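Local coordinates for protein putative xanthine dehydrogenase YAGS fad-binding subunit (Escherichia coli, PDB 5G5G) that binds the molybdenum-bearing pterin cytosine dinucleotide cofactor and probably oxidises aldehydes as the molybdenum subunit of a periplasmic aldehyde oxidase, at residues V435-L443 with A687-G697; E317-Y327 with P352-E362. All coordinates share one frame; numbering follows the deposited sequence.

Both contacts belong to one buried region beside the molybdenum site, their centres about 11 Å apart. Contact 2 closes first along the chain, packing the loop 317-327 against the start of helix 354-372; contact 1 follows in series, bringing strand 429-441 against the loop that precedes helix 698-710. They meet directly: Arg440 NH1 and Glu354 OE1 form a salt bridge of 2.7 Å, and Ala437 N and Glu362 OE1, 2.8 Å apart, probably share a hydrogen bond. These two pairs connect helix 354-372, in the first molybdopterin cofactor-binding range, to strand 429-441 in the second, and Pro352 packs on Glu692, so both contacts reach the metal's pocket.

Contact 1 of 2, residues V435-L443 with A687-G697; sequences VAAGFRNNL and AKGVGELGLCG. With MCN (pterin cytosine dinucleotide), chain Y; MOS (dioxothiomolybdenum(VI) ion), chain Z.
Arg440 and Glu692 form a salt bridge in a largely buried contact where the end of strand 429-441 crosses the cofactor loop 687-697, just ahead of helix 698-710. The guanidinium presents its NE and NH2 edge to a single oxygen: NH2 lies 2.8 Å from Glu692 OE1, while NE adds a weak bond at 3.1 Å to the same OE1. The two flat groups stand 89° apart, and NH2 meets the oxygen from 38° above the carboxylate plane, so this is not the flat, two-oxygen pairing. A bend at chi2 (69°) in an otherwise extended Arg440 brings its edge here; NH1 turns to Glu354. Glu692, extended beyond CG, carries OE2 to within 2.9 Å of O2 of the dioxothiomolybdenum ion, and its CD rests 3.4 Å from S8' of the pterin cofactor. A leucine in place of Glu692 would probably leave NE and NH2 of Arg440 without this acceptor, freeing that edge to shift, and would take the carboxylate away from O2 of the molybdenum ion. Upstream, the backbones pack closely because Gly438 has no side chain: its CA lies 3.1 Å from Cys696 O, and a CB would collide with that oxygen. Downstream, the Asn442 amide crosses the aliphatic part of Lys688 at about a right angle; OD1 takes a weak bond from Gly689 N at 3.3 Å, ND2 is held by Gln583, and Lys688 NZ pairs with Asp679. Beyond Gly689, Val690 N and Gly691 N both donate to the cofactor phosphate oxygen O2A, each at 2.8 Å. A glycine-rich loop gripping the phosphate by backbone N-H groups, then placing a glutamate beside the metal, is consistent with the molybdenum site of the xanthine oxidase family.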
loop_
_atom_site.group_PDB
_atom_site.type_symbol
_atom_site.label_atom_id
_atom_site.label_comp_id
_atom_site.label_asym_id
_atom_site.label_seq_id
_atom_site.Cartn_x
_atom_site.Cartn_y
_atom_site.Cartn_z
ATOM N N VAL C 435 -12.573 21.656 -3.678
ATOM C CA VAL C 435 -13.716 20.840 -3.420
ATOM C C VAL C 435 -14.012 19.942 -4.587
ATOM O O VAL C 435 -13.715 20.294 -5.744
ATOM C CB VAL C 435 -14.963 21.721 -3.113
ATOM C CG1 VAL C 435 -15.316 22.615 -4.312
ATOM C CG2 VAL C 435 -16.159 20.907 -2.662
ATOM N N ALA C 436 -14.635 18.808 -4.275
ATOM C CA ALA C 436 -15.211 17.925 -5.308
ATOM C C ALA C 436 -16.378 17.138 -4.727
ATOM O O ALA C 436 -16.451 16.910 -3.494
ATOM C CB ALA C 436 -14.170 16.959 -5.870
ATOM N N ALA C 437 -17.253 16.662 -5.618
ATOM C CA ALA C 437 -18.326 15.754 -5.280
ATOM C C ALA C 437 -17.867 14.305 -5.428
ATOM O O ALA C 437 -17.042 13.986 -6.286
ATOM C CB ALA C 437 -19.506 15.979 -6.187
ATOM N N GLY C 438 -18.441 13.455 -4.582
ATOM C CA GLY C 438 -18.407 12.032 -4.720
ATOM C C GLY C 438 -19.785 11.446 -4.992
ATOM O O GLY C 438 -20.801 11.993 -4.601
ATOM N N PHE C 439 -19.791 10.312 -5.663
ATOM C CA PHE C 439 -20.975 9.641 -6.147
ATOM C C PHE C 439 -20.631 8.185 -6.314
ATOM O O PHE C 439 -19.597 7.862 -6.915
ATOM C CB PHE C 439 -21.370 10.219 -7.502
ATOM C CG PHE C 439 -22.531 9.498 -8.158
ATOM C CD1 PHE C 439 -23.819 9.820 -7.784
ATOM C CD2 PHE C 439 -22.314 8.405 -9.024
ATOM C CE1 PHE C 439 -24.909 9.139 -8.336
ATOM C CE2 PHE C 439 -23.389 7.676 -9.550
ATOM C CZ PHE C 439 -24.683 8.073 -9.199
ATOM N N ARG C 440 -21.531 7.308 -5.875
ATOM C CA ARG C 440 -21.369 5.843 -6.065
ATOM C C ARG C 440 -22.712 5.199 -5.897
ATOM O O ARG C 440 -23.429 5.512 -4.944
ATOM C CB ARG C 440 -20.375 5.278 -5.068
ATOM C CG ARG C 440 -20.003 3.816 -5.263
ATOM C CD ARG C 440 -19.176 3.540 -6.509
ATOM N NE ARG C 440 -18.911 2.118 -6.596
ATOM C CZ ARG C 440 -18.374 1.486 -7.639
ATOM N NH1 ARG C 440 -18.058 2.148 -8.755
ATOM N NH2 ARG C 440 -18.149 0.174 -7.576
ATOM N N ASN C 441 -23.091 4.347 -6.828
ATOM C CA ASN C 441 -24.371 3.693 -6.733
ATOM C C ASN C 441 -24.483 2.736 -5.511
ATOM O O ASN C 441 -23.468 2.280 -4.954
ATOM C CB ASN C 441 -24.707 2.976 -8.034
ATOM C CG ASN C 441 -25.115 3.944 -9.143
ATOM O OD1 ASN C 441 -25.737 4.968 -8.883
ATOM N ND2 ASN C 441 -24.805 3.605 -10.374
ATOM N N ASN C 442 -25.729 2.480 -5.132
ATOM C CA ASN C 442 -26.038 1.504 -4.120
ATOM C C ASN C 442 -26.605 0.287 -4.825
ATOM O O ASN C 442 -27.593 0.405 -5.523
ATOM C CB ASN C 442 -27.051 2.046 -3.133
ATOM C CG ASN C 442 -27.373 1.069 -2.051
ATOM O OD1 ASN C 442 -26.494 0.685 -1.308
ATOM N ND2 ASN C 442 -28.637 0.660 -1.951
ATOM N N LEU C 443 -25.997 -0.879 -4.629
ATOM C CA LEU C 443 -26.342 -2.104 -5.355
ATOM C C LEU C 443 -26.877 -3.162 -4.384
ATOM O O LEU C 443 -26.480 -3.202 -3.242
ATOM C CB LEU C 443 -25.095 -2.657 -6.056
ATOM C CG LEU C 443 -24.382 -1.715 -7.034
ATOM C CD1 LEU C 443 -23.105 -2.395 -7.575
ATOM C CD2 LEU C 443 -25.289 -1.274 -8.182
ATOM N N ALA C 687 -29.757 1.074 5.070
ATOM C CA ALA C 687 -28.391 1.398 4.914
ATOM C C ALA C 687 -28.028 1.378 3.441
ATOM O O ALA C 687 -28.653 0.664 2.636
ATOM C CB ALA C 687 -27.518 0.391 5.634
ATOM N N LYS C 688 -26.991 2.140 3.108
ATOM C CA LYS C 688 -26.369 2.036 1.774
ATOM C C LYS C 688 -24.854 1.914 1.929
ATOM O O LYS C 688 -24.298 2.076 3.037
ATOM C CB LYS C 688 -26.759 3.230 0.877
ATOM C CG LYS C 688 -28.252 3.233 0.579
ATOM C CD LYS C 688 -28.690 4.377 -0.363
ATOM C CE LYS C 688 -28.534 5.713 0.316
ATOM N NZ LYS C 688 -29.307 6.730 -0.486
ATOM N N GLY C 689 -24.156 1.654 0.823
ATOM C CA GLY C 689 -22.723 1.460 0.867
ATOM C C GLY C 689 -21.944 2.719 1.189
ATOM O O GLY C 689 -22.376 3.819 0.856
ATOM N N VAL C 690 -20.770 2.531 1.786
ATOM C CA VAL C 690 -19.824 3.649 2.019
ATOM C C VAL C 690 -18.375 3.426 1.640
ATOM O O VAL C 690 -17.622 4.387 1.421
ATOM C CB VAL C 690 -19.900 4.138 3.465
ATOM C CG1 VAL C 690 -19.089 3.258 4.410
ATOM C CG2 VAL C 690 -19.540 5.631 3.565
ATOM N N GLY C 691 -17.965 2.179 1.651
ATOM C CA GLY C 691 -16.548 1.830 1.476
ATOM C C GLY C 691 -15.886 2.248 0.166
ATOM O O GLY C 691 -14.661 2.430 0.158
ATOM N N GLU C 692 -16.686 2.385 -0.900
ATOM C CA GLU C 692 -16.213 2.907 -2.181
ATOM C C GLU C 692 -16.491 4.387 -2.347
ATOM O O GLU C 692 -15.630 5.127 -2.834
ATOM C CB GLU C 692 -16.754 2.066 -3.330
ATOM C CG GLU C 692 -16.288 0.604 -3.334
ATOM C CD GLU C 692 -16.784 -0.148 -4.569
ATOM O OE1 GLU C 692 -18.005 -0.241 -4.790
ATOM O OE2 GLU C 692 -15.892 -0.606 -5.325
ATOM N N LEU C 693 -17.668 4.821 -1.898
ATOM C CA LEU C 693 -18.065 6.232 -1.897
ATOM C C LEU C 693 -16.957 7.111 -1.316
ATOM O O LEU C 693 -16.643 8.172 -1.843
ATOM C CB LEU C 693 -19.355 6.414 -1.095
ATOM C CG LEU C 693 -19.715 7.895 -0.884
ATOM C CD1 LEU C 693 -20.091 8.588 -2.196
ATOM C CD2 LEU C 693 -20.837 7.954 0.149
ATOM N N GLY C 694 -16.335 6.632 -0.244
ATOM C CA GLY C 694 -15.354 7.427 0.453
ATOM C C GLY C 694 -14.235 7.892 -0.398
ATOM O O GLY C 694 -13.613 8.915 -0.082
ATOM N N LEU C 695 -13.860 7.079 -1.389
ATOM C CA LEU C 695 -12.787 7.432 -2.319
ATOM C C LEU C 695 -13.189 8.413 -3.447
ATOM O O LEU C 695 -12.377 9.135 -3.987
ATOM C CB LEU C 695 -12.251 6.141 -2.955
ATOM C CG LEU C 695 -11.136 6.241 -3.958
ATOM C CD1 LEU C 695 -9.927 6.899 -3.336
ATOM C CD2 LEU C 695 -10.727 4.872 -4.484
ATOM N N CYS C 696 -14.447 8.338 -3.831
ATOM C CA CYS C 696 -14.992 9.018 -4.984
ATOM C C CYS C 696 -14.943 10.514 -4.823
ATOM O O CYS C 696 -15.546 11.055 -3.876
ATOM C CB CYS C 696 -16.417 8.575 -5.173
ATOM S SG CYS C 696 -16.540 6.794 -5.643
ATOM N N GLY C 697 -14.227 11.184 -5.734
ATOM C CA GLY C 697 -14.037 12.618 -5.644
ATOM C C GLY C 697 -12.839 13.135 -4.849
ATOM O O GLY C 697 -12.474 14.300 -4.975
HETATM N N1 MCN Y . -20.701 0.728 7.062
HETATM C C2 MCN Y . -21.503 1.183 8.203
HETATM N N3 MCN Y . -22.823 1.611 7.564
HETATM C C4 MCN Y . -23.225 1.735 6.310
HETATM C C5 MCN Y . -22.269 1.093 5.342
HETATM C C6 MCN Y . -21.092 0.713 5.744
HETATM O O2 MCN Y . -21.268 1.197 9.296
HETATM N N4 MCN Y . -24.323 2.225 5.856
HETATM C "C1'" MCN Y . -19.327 0.461 7.458
HETATM C C2D MCN Y . -19.193 -0.916 8.210
HETATM O "O2'" MCN Y . -18.062 -0.881 9.077
HETATM C "C3'" MCN Y . -18.972 -1.763 7.063
HETATM C C4D MCN Y . -18.018 -1.058 5.995
HETATM O O4D MCN Y . -18.503 0.339 6.292
HETATM O "O3'" MCN Y . -18.377 -3.094 7.277
HETATM C "C5'" MCN Y . -18.104 -1.235 4.596
HETATM O "O5'" MCN Y . -19.385 -1.610 4.149
HETATM P PA MCN Y . -19.719 -1.449 2.643
HETATM O O1A MCN Y . -21.010 -2.228 2.396
HETATM O O2A MCN Y . -19.591 -0.024 2.235
HETATM O O3A MCN Y . -18.469 -2.271 1.866
HETATM P PB MCN Y . -18.450 -3.837 1.651
HETATM O O1B MCN Y . -19.131 -4.188 0.400
HETATM O O2B MCN Y . -18.841 -4.523 2.919
HETATM O O3B MCN Y . -16.890 -4.020 1.559
HETATM C C10 MCN Y . -16.211 -3.817 0.249
HETATM C "C9'" MCN Y . -15.522 -2.505 0.125
HETATM C "C8'" MCN Y . -14.977 -2.411 -1.403
HETATM S "S8'" MCN Y . -15.948 -2.870 -2.689
HETATM C "C7'" MCN Y . -13.765 -2.168 -1.516
HETATM S "S7'" MCN Y . -12.938 -2.221 -3.100
HETATM C "C6'" MCN Y . -12.903 -1.556 -0.369
HETATM C C7 MCN Y . -13.943 -1.213 0.801
HETATM O "O9'" MCN Y . -14.706 -2.294 1.157
HETATM N "N5'" MCN Y . -12.051 -2.769 0.102
HETATM C C4A MCN Y . -11.377 -2.685 1.437
HETATM N "N8'" MCN Y . -13.141 -0.874 1.996
HETATM C C4B MCN Y . -12.112 -1.663 2.372
HETATM N "N1'" MCN Y . -11.486 -1.401 3.590
HETATM C "C2'" MCN Y . -10.582 -2.291 4.179
HETATM N "N2'" MCN Y . -10.006 -2.059 5.258
HETATM N "N3'" MCN Y . -9.983 -3.151 3.299
HETATM C "C4'" MCN Y . -10.383 -3.583 2.045
HETATM O "O4'" MCN Y . -9.945 -4.405 1.218
HETATM MO MO MOS Z . -14.470 -3.303 -4.446
HETATM S S MOS Z . -13.365 -2.778 -6.414
HETATM O O1 MOS Z . -13.876 -4.986 -4.340
HETATM O O2 MOS Z . -16.059 -3.454 -5.802
#

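Contact 2 of 2, residues E317-Y327 with P352-E362; sequences ETAVQQSELLY and PGEAPGLMALE
Glu317 OE2 is gripped by two donors: Gly353 N reaches it across the contact at 2.8 Å in a nearly straight bond (171°), and Arg282 supplies a salt bridge. The N-H arrives from well above the carboxylate plane, while CG of Pro356 packs 3.3 Å from the same oxygen. Next along the loop, Gln321 NE2 donates to the syn lone pair of Glu354 OE2 at 3.0 Å; Glu354 OE1 pairs with Arg440 and also accepts from a water that bonds Thr318 OG1. Gln322 lies over Gly357, its NE2 bound to Ala319 O and Ser323 OG, two bonds near the amide plane that fix its rotation; Ser323 OG is also hydrogen-bonded to His304. Since Gly357 lacks a CB, Ala319 O can approach its CA to 3.2 Å. At the far end Leu326 CD2 packs against Leu358 CD2 at 3.8 Å, and Tyr327 OH donates to the syn lone pair of Glu362 OE2 at 2.6 Å, with ring and carboxylate only 23° from coplanar. A type I turn, Thr318 to Gln321, thus braces a helix N-terminus whose N-cap is Gly353, directly after Pro352 of the molybdenum pocket.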
loop_
_atom_site.group_PDB
_atom_site.type_symbol
_atom_site.label_atom_id
_atom_site.label_comp_id
_atom_site.label_asym_id
_atom_site.label_seq_id
_atom_site.Cartn_x
_atom_site.Cartn_y
_atom_site.Cartn_z
ATOM N N GLU C 317 -12.668 0.127 -17.962
ATOM C CA GLU C 317 -12.810 0.923 -16.725
ATOM C C GLU C 317 -14.013 1.892 -16.951
ATOM O O GLU C 317 -14.004 2.750 -17.839
ATOM C CB GLU C 317 -11.498 1.632 -16.389
ATOM C CG GLU C 317 -11.507 2.421 -15.061
ATOM C CD GLU C 317 -11.614 1.590 -13.765
ATOM O OE1 GLU C 317 -11.616 0.350 -13.837
ATOM O OE2 GLU C 317 -11.586 2.174 -12.661
ATOM N N THR C 318 -15.068 1.685 -16.180
ATOM C CA THR C 318 -16.400 2.292 -16.477
ATOM C C THR C 318 -16.444 3.754 -16.002
ATOM O O THR C 318 -17.294 4.150 -15.196
ATOM C CB THR C 318 -17.535 1.440 -15.885
ATOM O OG1 THR C 318 -17.236 1.083 -14.533
ATOM C CG2 THR C 318 -17.658 0.161 -16.690
ATOM N N ALA C 319 -15.589 4.565 -16.604
ATOM C CA ALA C 319 -15.363 5.917 -16.118
ATOM C C ALA C 319 -16.382 7.005 -16.527
ATOM O O ALA C 319 -16.227 8.126 -16.100
ATOM C CB ALA C 319 -13.956 6.353 -16.498
ATOM N N VAL C 320 -17.415 6.671 -17.282
ATOM C CA VAL C 320 -18.375 7.692 -17.742
ATOM C C VAL C 320 -19.700 7.546 -17.042
ATOM O O VAL C 320 -20.548 8.406 -17.176
ATOM C CB VAL C 320 -18.553 7.680 -19.260
ATOM C CG1 VAL C 320 -17.203 7.833 -19.936
ATOM C CG2 VAL C 320 -19.225 6.407 -19.733
ATOM N N GLN C 321 -19.904 6.457 -16.301
ATOM C CA GLN C 321 -21.234 6.222 -15.720
ATOM C C GLN C 321 -21.704 7.331 -14.813
ATOM O O GLN C 321 -22.876 7.723 -14.910
ATOM C CB GLN C 321 -21.361 4.881 -14.963
ATOM C CG GLN C 321 -22.654 4.817 -14.099
ATOM C CD GLN C 321 -22.822 3.509 -13.322
ATOM O OE1 GLN C 321 -23.650 2.656 -13.680
ATOM N NE2 GLN C 321 -22.040 3.356 -12.250
ATOM N N GLN C 322 -20.851 7.858 -13.930
ATOM C CA GLN C 322 -21.302 8.887 -13.011
ATOM C C GLN C 322 -21.773 10.115 -13.734
ATOM O O GLN C 322 -22.655 10.832 -13.235
ATOM C CB GLN C 322 -20.251 9.346 -11.997
ATOM C CG GLN C 322 -19.160 10.254 -12.515
ATOM C CD GLN C 322 -18.131 9.497 -13.328
ATOM O OE1 GLN C 322 -17.489 8.588 -12.794
ATOM N NE2 GLN C 322 -17.925 9.895 -14.578
ATOM N N SER C 323 -21.225 10.343 -14.909
ATOM C CA SER C 323 -21.599 11.528 -15.668
ATOM C C SER C 323 -23.020 11.446 -16.221
ATOM O O SER C 323 -23.555 12.469 -16.724
ATOM C CB SER C 323 -20.588 11.776 -16.790
ATOM O OG SER C 323 -19.316 11.982 -16.225
ATOM N N GLU C 324 -23.605 10.249 -16.199
ATOM C CA GLU C 324 -24.967 10.047 -16.625
ATOM C C GLU C 324 -25.955 10.455 -15.558
ATOM O O GLU C 324 -27.141 10.622 -15.874
ATOM C CB GLU C 324 -25.245 8.578 -17.003
ATOM C CG GLU C 324 -24.320 8.149 -18.166
ATOM C CD GLU C 324 -24.262 6.659 -18.475
ATOM O OE1 GLU C 324 -24.922 5.841 -17.777
ATOM O OE2 GLU C 324 -23.496 6.303 -19.413
ATOM N N LEU C 325 -25.514 10.590 -14.323
ATOM C CA LEU C 325 -26.440 10.762 -13.167
ATOM C C LEU C 325 -26.115 11.932 -12.249
ATOM O O LEU C 325 -26.995 12.400 -11.506
ATOM C CB LEU C 325 -26.413 9.477 -12.289
ATOM C CG LEU C 325 -27.090 8.293 -12.934
ATOM C CD1 LEU C 325 -26.786 6.995 -12.177
ATOM C CD2 LEU C 325 -28.581 8.479 -13.066
ATOM N N LEU C 326 -24.875 12.396 -12.241
ATOM C CA LEU C 326 -24.488 13.327 -11.204
ATOM C C LEU C 326 -25.049 14.734 -11.419
ATOM O O LEU C 326 -25.564 15.290 -10.473
ATOM C CB LEU C 326 -22.966 13.357 -11.016
ATOM C CG LEU C 326 -22.396 14.125 -9.791
ATOM C CD1 LEU C 326 -23.080 13.749 -8.489
ATOM C CD2 LEU C 326 -20.900 13.858 -9.657
ATOM N N TYR C 327 -24.974 15.307 -12.624
ATOM C CA TYR C 327 -25.391 16.685 -12.808
ATOM C C TYR C 327 -26.528 16.780 -13.816
ATOM O O TYR C 327 -26.655 15.932 -14.678
ATOM C CB TYR C 327 -24.239 17.579 -13.230
ATOM C CG TYR C 327 -23.124 17.554 -12.226
ATOM C CD1 TYR C 327 -23.293 18.120 -11.007
ATOM C CD2 TYR C 327 -21.911 16.952 -12.529
ATOM C CE1 TYR C 327 -22.280 18.099 -10.042
ATOM C CE2 TYR C 327 -20.858 16.949 -11.580
ATOM C CZ TYR C 327 -21.053 17.521 -10.346
ATOM O OH TYR C 327 -20.079 17.503 -9.372
ATOM N N PRO C 352 -14.369 1.034 -8.947
ATOM C CA PRO C 352 -14.044 0.931 -10.358
ATOM C C PRO C 352 -14.959 1.845 -11.159
ATOM O O PRO C 352 -16.179 1.911 -10.883
ATOM C CB PRO C 352 -14.341 -0.534 -10.716
ATOM C CG PRO C 352 -15.001 -1.106 -9.530
ATOM C CD PRO C 352 -14.772 -0.253 -8.360
ATOM N N GLY C 353 -14.332 2.566 -12.068
ATOM C CA GLY C 353 -15.042 3.509 -12.912
ATOM C C GLY C 353 -15.218 4.858 -12.247
ATOM O O GLY C 353 -14.733 5.870 -12.776
ATOM N N GLU C 354 -15.936 4.934 -11.110
ATOM C CA GLU C 354 -16.144 6.238 -10.480
ATOM C C GLU C 354 -14.865 6.867 -9.978
ATOM O O GLU C 354 -14.683 8.080 -10.072
ATOM C CB GLU C 354 -17.176 6.160 -9.331
ATOM C CG GLU C 354 -18.598 6.406 -9.797
ATOM C CD GLU C 354 -19.259 5.225 -10.445
ATOM O OE1 GLU C 354 -18.715 4.106 -10.465
ATOM O OE2 GLU C 354 -20.379 5.436 -10.948
ATOM N N ALA C 355 -13.928 6.080 -9.458
ATOM C CA ALA C 355 -12.716 6.748 -8.942
ATOM C C ALA C 355 -12.012 7.563 -10.076
ATOM O O ALA C 355 -11.835 8.766 -9.954
ATOM C CB ALA C 355 -11.782 5.749 -8.256
ATOM N N PRO C 356 -11.652 6.928 -11.209
ATOM C CA PRO C 356 -11.027 7.719 -12.282
ATOM C C PRO C 356 -11.984 8.644 -13.008
ATOM O O PRO C 356 -11.579 9.755 -13.439
ATOM C CB PRO C 356 -10.409 6.650 -13.206
ATOM C CG PRO C 356 -11.288 5.429 -12.996
ATOM C CD PRO C 356 -11.654 5.477 -11.534
ATOM N N GLY C 357 -13.254 8.274 -13.113
ATOM C CA GLY C 357 -14.216 9.158 -13.776
ATOM C C GLY C 357 -14.356 10.479 -13.066
ATOM O O GLY C 357 -14.382 11.530 -13.707
ATOM N N LEU C 358 -14.508 10.437 -11.741
ATOM C CA LEU C 358 -14.569 11.675 -10.940
ATOM C C LEU C 358 -13.243 12.374 -10.865
ATOM O O LEU C 358 -13.216 13.599 -10.723
ATOM C CB LEU C 358 -15.099 11.377 -9.519
ATOM C CG LEU C 358 -16.566 10.921 -9.524
ATOM C CD1 LEU C 358 -16.881 10.218 -8.212
ATOM C CD2 LEU C 358 -17.482 12.125 -9.682
ATOM N N MET C 359 -12.137 11.633 -10.975
ATOM C CA MET C 359 -10.814 12.305 -11.043
ATOM C C MET C 359 -10.763 13.291 -12.242
ATOM O O MET C 359 -10.158 14.352 -12.127
ATOM C CB MET C 359 -9.682 11.311 -11.145
ATOM C CG MET C 359 -9.332 10.659 -9.817
ATOM S SD MET C 359 -8.286 9.206 -9.908
ATOM C CE MET C 359 -6.686 9.973 -10.016
ATOM N N ALA C 360 -11.442 12.943 -13.321
ATOM C CA ALA C 360 -11.613 13.819 -14.485
ATOM C C ALA C 360 -12.801 14.791 -14.342
ATOM O O ALA C 360 -12.606 16.001 -14.498
ATOM C CB ALA C 360 -11.741 12.999 -15.746
ATOM N N LEU C 361 -14.019 14.269 -14.143
ATOM C CA LEU C 361 -15.188 15.098 -14.154
ATOM C C LEU C 361 -15.118 16.254 -13.155
ATOM O O LEU C 361 -15.537 17.394 -13.475
ATOM C CB LEU C 361 -16.474 14.258 -13.906
ATOM C CG LEU C 361 -17.774 15.008 -13.725
ATOM C CD1 LEU C 361 -18.093 15.742 -15.041
ATOM C CD2 LEU C 361 -18.866 14.019 -13.378
ATOM N N GLU C 362 -14.613 15.975 -11.951
ATOM C CA GLU C 362 -14.619 16.975 -10.870
ATOM C C GLU C 362 -13.544 18.059 -11.024
ATOM O O GLU C 362 -13.702 19.155 -10.499
ATOM C CB GLU C 362 -14.561 16.267 -9.502
ATOM C CG GLU C 362 -15.803 15.428 -9.278
ATOM C CD GLU C 362 -17.084 16.273 -9.233
ATOM O OE1 GLU C 362 -17.150 17.189 -8.377
ATOM O OE2 GLU C 362 -18.048 16.008 -10.041
HETATM O O HOH W 1 -18.890 2.067 -12.562
#